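Local atomic coordinates of geranyltranstransferase (Thermotoga maritima, PDB entry 2FTZ), a protein that probably condenses geranyl diphosphate with isopentenyl diphosphate to form farnesyl diphosphate, a precursor of longer isoprenoids. Residues L32-A37 with A112-D117; F121-Q126 with E137-T142. One frame throughout, in Å; residues are numbered along the deposited sequence. Where two conformers were deposited one is given.

Contact 1: residues L32-A37 with A112-D117; sequences LLTEEA and ALLAGD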
loop_
_atom_site.group_PDB
_atom_site.type_symbol
_atom_site.label_atom_id
_atom_site.label_comp_id
_atom_site.label_asym_id
_atom_site.label_seq_id
_atom_site.Cartn_x
_atom_site.Cartn_y
_atom_site.Cartn_z
ATOM N N LEU A 32 -0.350 -3.347 19.827
ATOM C CA LEU A 32 0.652 -2.553 19.150
ATOM C C LEU A 32 0.335 -1.063 19.187
ATOM O O LEU A 32 -0.803 -0.682 18.895
ATOM C CB LEU A 32 0.831 -2.977 17.692
ATOM C CG LEU A 32 1.400 -4.376 17.504
ATOM C CD1 LEU A 32 1.234 -4.807 15.992
ATOM C CD2 LEU A 32 2.861 -4.519 18.002
ATOM N N LEU A 33 1.359 -0.242 19.461
ATOM C CA LEU A 33 1.300 1.213 19.282
ATOM C C LEU A 33 0.924 1.594 17.842
ATOM O O LEU A 33 0.212 2.552 17.628
ATOM C CB LEU A 33 2.638 1.874 19.581
ATOM C CG LEU A 33 3.099 1.986 21.017
ATOM C CD1 LEU A 33 4.419 2.755 20.995
ATOM C CD2 LEU A 33 2.047 2.738 21.841
ATOM N N THR A 34 1.348 0.795 16.871
ATOM C CA THR A 34 1.014 1.003 15.470
ATOM C C THR A 34 -0.504 0.943 15.247
ATOM O O THR A 34 -1.052 1.739 14.479
ATOM C CB THR A 34 1.803 0.021 14.553
ATOM O OG1 THR A 34 3.205 0.236 14.747
ATOM C CG2 THR A 34 1.451 0.235 13.060
ATOM N N GLU A 35 -1.170 -0.019 15.889
ATOM C CA GLU A 35 -2.642 -0.137 15.827
ATOM C C GLU A 35 -3.336 1.082 16.432
ATOM O O GLU A 35 -4.303 1.640 15.850
ATOM C CB GLU A 35 -3.071 -1.417 16.483
ATOM C CG GLU A 35 -2.637 -2.735 15.812
ATOM C CD GLU A 35 -3.101 -3.927 16.602
ATOM O OE1 GLU A 35 -2.616 -4.085 17.752
ATOM O OE2 GLU A 35 -3.989 -4.686 16.109
ATOM N N GLU A 36 -2.853 1.482 17.600
ATOM C CA GLU A 36 -3.365 2.664 18.291
ATOM C C GLU A 36 -3.209 3.911 17.407
ATOM O O GLU A 36 -4.096 4.772 17.362
ATOM C CB GLU A 36 -2.659 2.860 19.632
ATOM C CG GLU A 36 -3.263 4.027 20.452
ATOM C CD GLU A 36 -2.476 4.347 21.706
ATOM O OE1 GLU A 36 -1.936 3.401 22.347
ATOM O OE2 GLU A 36 -2.412 5.559 22.054
ATOM N N ALA A 37 -2.071 4.028 16.750
ATOM C CA ALA A 37 -1.809 5.163 15.871
ATOM C C ALA A 37 -2.744 5.234 14.657
ATOM O O ALA A 37 -3.183 6.318 14.255
ATOM C CB ALA A 37 -0.294 5.138 15.380
ATOM N N ALA A 112 4.481 6.068 12.966
ATOM C CA ALA A 112 3.630 6.771 12.014
ATOM C C ALA A 112 3.796 6.213 10.581
ATOM O O ALA A 112 2.813 6.058 9.845
ATOM C CB ALA A 112 3.881 8.298 12.047
ATOM N N LEU A 113 5.031 5.913 10.194
ATOM C CA LEU A 113 5.328 5.349 8.864
ATOM C C LEU A 113 4.573 4.028 8.725
ATOM O O LEU A 113 3.899 3.754 7.708
ATOM C CB LEU A 113 6.829 5.081 8.734
ATOM C CG LEU A 113 7.299 4.371 7.459
ATOM C CD1 LEU A 113 7.079 5.333 6.299
ATOM C CD2 LEU A 113 8.735 3.893 7.503
ATOM N N LEU A 114 4.704 3.203 9.743
ATOM C CA LEU A 114 4.073 1.868 9.736
ATOM C C LEU A 114 2.551 1.995 9.755
ATOM O O LEU A 114 1.889 1.268 9.074
ATOM C CB LEU A 114 4.507 1.048 10.940
ATOM C CG LEU A 114 5.990 0.661 10.846
ATOM C CD1 LEU A 114 6.455 -0.017 12.102
ATOM C CD2 LEU A 114 6.289 -0.177 9.605
ATOM N N ALA A 115 2.006 2.926 10.539
ATOM C CA ALA A 115 0.563 3.173 10.582
ATOM C C ALA A 115 -0.019 3.547 9.232
ATOM O O ALA A 115 -1.098 3.095 8.845
ATOM C CB ALA A 115 0.212 4.281 11.647
ATOM N N GLY A 116 0.717 4.366 8.486
ATOM C CA GLY A 116 0.301 4.759 7.158
ATOM C C GLY A 116 0.216 3.547 6.253
ATOM O O GLY A 116 -0.783 3.351 5.545
ATOM N N ASP A 117 1.260 2.729 6.292
ATOM C CA ASP A 117 1.299 1.499 5.501
ATOM C C ASP A 117 0.147 0.564 5.866
ATOM O O ASP A 117 -0.505 0.026 4.995
ATOM C CB ASP A 117 2.626 0.767 5.682
ATOM C CG ASP A 117 3.842 1.453 4.949
ATOM O OD1 ASP A 117 3.684 2.456 4.265
ATOM O OD2 ASP A 117 4.967 0.965 5.175
#
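The flat groups in the contact of Thr34 with Ala115 are peptide units rather than rings, each met by a methyl. Methyl CG2 of Thr34 stands almost straight above the plane of the peptide joining Leu114 to Ala115, with CG2 3.7 Å from Ala115 N. In return, CB of Ala115 comes up beyond the carbonyl oxygen of Thr34, its distance to Thr34 O being 4.0 Å. A chi1 of -59° puts the threonine methyl opposite its own backbone N, and from there it also reaches CB of Leu114 at 3.8 Å.

One turn further along, the methyl of Ala115 points at the flank of the Ala37 methyl, CB to CB at 3.9 Å. Mostly small side chains and peptide backbone, together with CB of Leu114, form this crossing of two helices in the all-helical isoprenoid synthase fold, where helix 33-43 lies against helix 109-127. The axes of 33-37 and 112-117 cross at -65° and come within 8.6 Å, and CA of Thr34 lies 5.4 Å from CA of Ala115. Ile111 touches both Thr34 and Ala37, while Ile84 of helix 69-87 packs on Ala115.

Beside this apolar patch the second subunit begins. Leu114 packs on Leu147 of that subunit, and the hydroxyl OG1 of Thr34, anti to its own carbonyl carbon, hydrogen-bonds Glu155 OE2 of the second subunit.

Contact 2: residues F121-Q126 with E137-T142; sequences FLAFSQ and EEFSET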
loop_
_atom_site.group_PDB
_atom_site.type_symbol
_atom_site.label_atom_id
_atom_site.label_comp_id
_atom_site.label_asym_id
_atom_site.label_seq_id
_atom_site.Cartn_x
_atom_site.Cartn_y
_atom_site.Cartn_z
ATOM N N PHE A 121 -2.980 -0.862 3.502
ATOM C CA PHE A 121 -3.258 -2.296 3.378
ATOM C C PHE A 121 -4.679 -2.695 3.822
ATOM O O PHE A 121 -5.347 -3.500 3.165
ATOM C CB PHE A 121 -2.210 -3.142 4.114
ATOM C CG PHE A 121 -0.811 -2.959 3.603
ATOM C CD1 PHE A 121 -0.546 -2.530 2.301
ATOM C CD2 PHE A 121 0.261 -3.194 4.432
ATOM C CE1 PHE A 121 0.750 -2.328 1.894
ATOM C CE2 PHE A 121 1.549 -2.958 4.026
ATOM C CZ PHE A 121 1.788 -2.569 2.731
ATOM N N LEU A 122 -5.127 -2.117 4.922
ATOM C CA LEU A 122 -6.509 -2.280 5.344
ATOM C C LEU A 122 -7.515 -1.758 4.324
ATOM O O LEU A 122 -8.565 -2.363 4.123
ATOM C CB LEU A 122 -6.689 -1.688 6.706
ATOM C CG LEU A 122 -6.068 -2.521 7.837
ATOM C CD1 LEU A 122 -6.249 -1.774 9.162
ATOM C CD2 LEU A 122 -6.602 -3.946 7.959
ATOM N N ALA A 123 -7.183 -0.658 3.651
ATOM C CA ALA A 123 -8.060 -0.126 2.611
ATOM C C ALA A 123 -8.204 -1.165 1.503
ATOM O O ALA A 123 -9.333 -1.415 1.041
ATOM C CB ALA A 123 -7.506 1.225 2.092
ATOM N N PHE A 124 -7.084 -1.699 0.986
ATOM C CA PHE A 124 -7.128 -2.764 -0.008
ATOM C C PHE A 124 -7.879 -4.002 0.510
ATOM O O PHE A 124 -8.644 -4.615 -0.238
ATOM C CB PHE A 124 -5.730 -3.174 -0.480
ATOM C CG PHE A 124 -5.100 -2.224 -1.470
ATOM C CD1 PHE A 124 -5.463 -2.269 -2.832
ATOM C CD2 PHE A 124 -4.163 -1.262 -1.065
ATOM C CE1 PHE A 124 -4.870 -1.439 -3.738
ATOM C CE2 PHE A 124 -3.579 -0.374 -2.023
ATOM C CZ PHE A 124 -3.956 -0.444 -3.309
ATOM N N SER A 125 -7.722 -4.353 1.787
ATOM C CA SER A 125 -8.431 -5.500 2.336
ATOM C C SER A 125 -9.956 -5.266 2.281
ATOM O O SER A 125 -10.725 -6.176 1.975
ATOM C CB SER A 125 -8.005 -5.786 3.778
ATOM O OG SER A 125 -8.706 -6.908 4.287
ATOM N N GLN A 126 -10.393 -4.050 2.581
ATOM C CA GLN A 126 -11.841 -3.735 2.509
ATOM C C GLN A 126 -12.368 -3.830 1.119
ATOM O O GLN A 126 -13.435 -4.401 0.942
ATOM C CB GLN A 126 -12.140 -2.381 3.154
ATOM C CG GLN A 126 -12.012 -2.426 4.662
ATOM C CD GLN A 126 -12.996 -3.383 5.335
ATOM O OE1 GLN A 126 -14.213 -3.214 5.243
ATOM N NE2 GLN A 126 -12.457 -4.386 6.031
ATOM N N GLU A 137 -9.345 -3.271 -9.666
ATOM C CA GLU A 137 -8.495 -2.677 -10.679
ATOM C C GLU A 137 -8.507 -1.163 -10.627
ATOM O O GLU A 137 -7.461 -0.529 -10.682
ATOM C CB GLU A 137 -8.970 -3.149 -12.043
ATOM C CG GLU A 137 -8.125 -2.701 -13.199
ATOM C CD GLU A 137 -8.234 -3.656 -14.396
ATOM O OE1 GLU A 137 -9.027 -4.637 -14.329
ATOM O OE2 GLU A 137 -7.508 -3.428 -15.391
ATOM N N GLU A 138 -9.705 -0.583 -10.554
ATOM C CA GLU A 138 -9.842 0.864 -10.473
ATOM C C GLU A 138 -9.229 1.453 -9.229
ATOM O O GLU A 138 -8.647 2.526 -9.303
ATOM C CB GLU A 138 -11.303 1.318 -10.546
ATOM C CG GLU A 138 -11.940 1.148 -11.903
ATOM C CD GLU A 138 -11.412 2.148 -12.934
ATOM O OE1 GLU A 138 -11.330 3.356 -12.634
ATOM O OE2 GLU A 138 -11.030 1.691 -14.023
ATOM N N PHE A 139 -9.453 0.801 -8.079
ATOM C CA PHE A 139 -8.899 1.249 -6.822
ATOM C C PHE A 139 -7.350 1.224 -6.861
ATOM O O PHE A 139 -6.685 2.159 -6.395
ATOM C CB PHE A 139 -9.465 0.431 -5.663
ATOM C CG PHE A 139 -9.077 0.927 -4.313
ATOM C CD1 PHE A 139 -9.670 2.054 -3.774
ATOM C CD2 PHE A 139 -8.036 0.339 -3.594
ATOM C CE1 PHE A 139 -9.316 2.505 -2.540
ATOM C CE2 PHE A 139 -7.658 0.818 -2.328
ATOM C CZ PHE A 139 -8.311 1.886 -1.819
ATOM N N SER A 140 -6.798 0.166 -7.422
ATOM C CA SER A 140 -5.338 -0.014 -7.513
ATOM C C SER A 140 -4.769 1.051 -8.430
ATOM O O SER A 140 -3.743 1.639 -8.125
ATOM C CB SER A 140 -5.007 -1.420 -8.076
ATOM O OG SER A 140 -5.311 -2.382 -7.079
ATOM N N GLU A 141 -5.458 1.321 -9.533
ATOM C CA GLU A 141 -5.014 2.364 -10.497
ATOM C C GLU A 141 -5.070 3.723 -9.812
ATOM O O GLU A 141 -4.182 4.543 -9.963
ATOM C CB GLU A 141 -5.922 2.369 -11.742
ATOM C CG GLU A 141 -5.712 3.560 -12.683
ATOM C CD GLU A 141 -6.292 3.312 -14.110
ATOM O OE1 GLU A 141 -7.015 2.294 -14.310
ATOM O OE2 GLU A 141 -6.009 4.150 -15.003
ATOM N N THR A 142 -6.140 3.946 -9.050
ATOM C CA THR A 142 -6.328 5.174 -8.301
ATOM C C THR A 142 -5.186 5.404 -7.300
ATOM O O THR A 142 -4.707 6.489 -7.210
ATOM C CB THR A 142 -7.677 5.163 -7.584
ATOM O OG1 THR A 142 -8.713 5.110 -8.581
ATOM C CG2 THR A 142 -7.850 6.389 -6.643
#
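Different first torsions bring Phe124 and Phe139 together. In Phe139, chi1 of -173° swings CG away from the backbone N and sends the ring out to the facing helix; in Phe124, the first torsion keeps CG beside the backbone N, and although its CA-CB bond does not aim at the partner, the end of the ring comes close to it. The two residues join helices 109-127 and 136-143, successive in the chain, as an antiparallel helical hairpin of the isoprenoid synthase fold. The segment axes come no nearer than 11.1 Å, a spacing wide enough for large aromatic side chains.

The rings form a T-shaped (edge-to-face) pair. Phe139 presents its CD2-CE2 edge to one face of Phe124, the planes meet at 80° and the centroids are 5.0 Å apart. Phe139 CE2 sits over the centre of the Phe124 ring, 3.7 Å above its plane, while Phe139 CD2 leans toward the rim and comes to 3.6 Å from Phe124 CE1. At the far end of the Phe139 ring, CZ touches CB of Ala123 at 4.0 Å. The Phe139 ring makes a further edge-to-face contact with Phe182, and Phe124 stacks with Phe124 of the second subunit, so the aromatic cluster runs across the dimer interface.

Ser140 borders Phe124 at the ring edge, near its plane, with OG 3.5 Å from Phe124 CE1; the hydroxyl itself is hydrogen-bonded to Phe136 O. Within the same helix, Glu138 O is gripped twice by Thr142: its N makes the helical bond, and OG1 reaches the oxygen at 2.7 Å from the opposite face of the carbonyl plane, tilted 32° from it.

Contacts 1 and 2 lie in series along the chain: contact 1 is completed by 112-117 before contact 2 opens at 121. Both draw on helix 109-127, which meets helix 33-43 near its beginning and helix 136-143 near its end, and their centres are 19 Å apart. Apart from adjoining in sequence on that helix, the two do not touch. Contact 1 lies about 19 Å from the centre of the chain and contact 2 about 13 Å. Because both also meet the second subunit, helix 109-127 serves at once as a packing element within its own helical bundle and as part of the dimer interface.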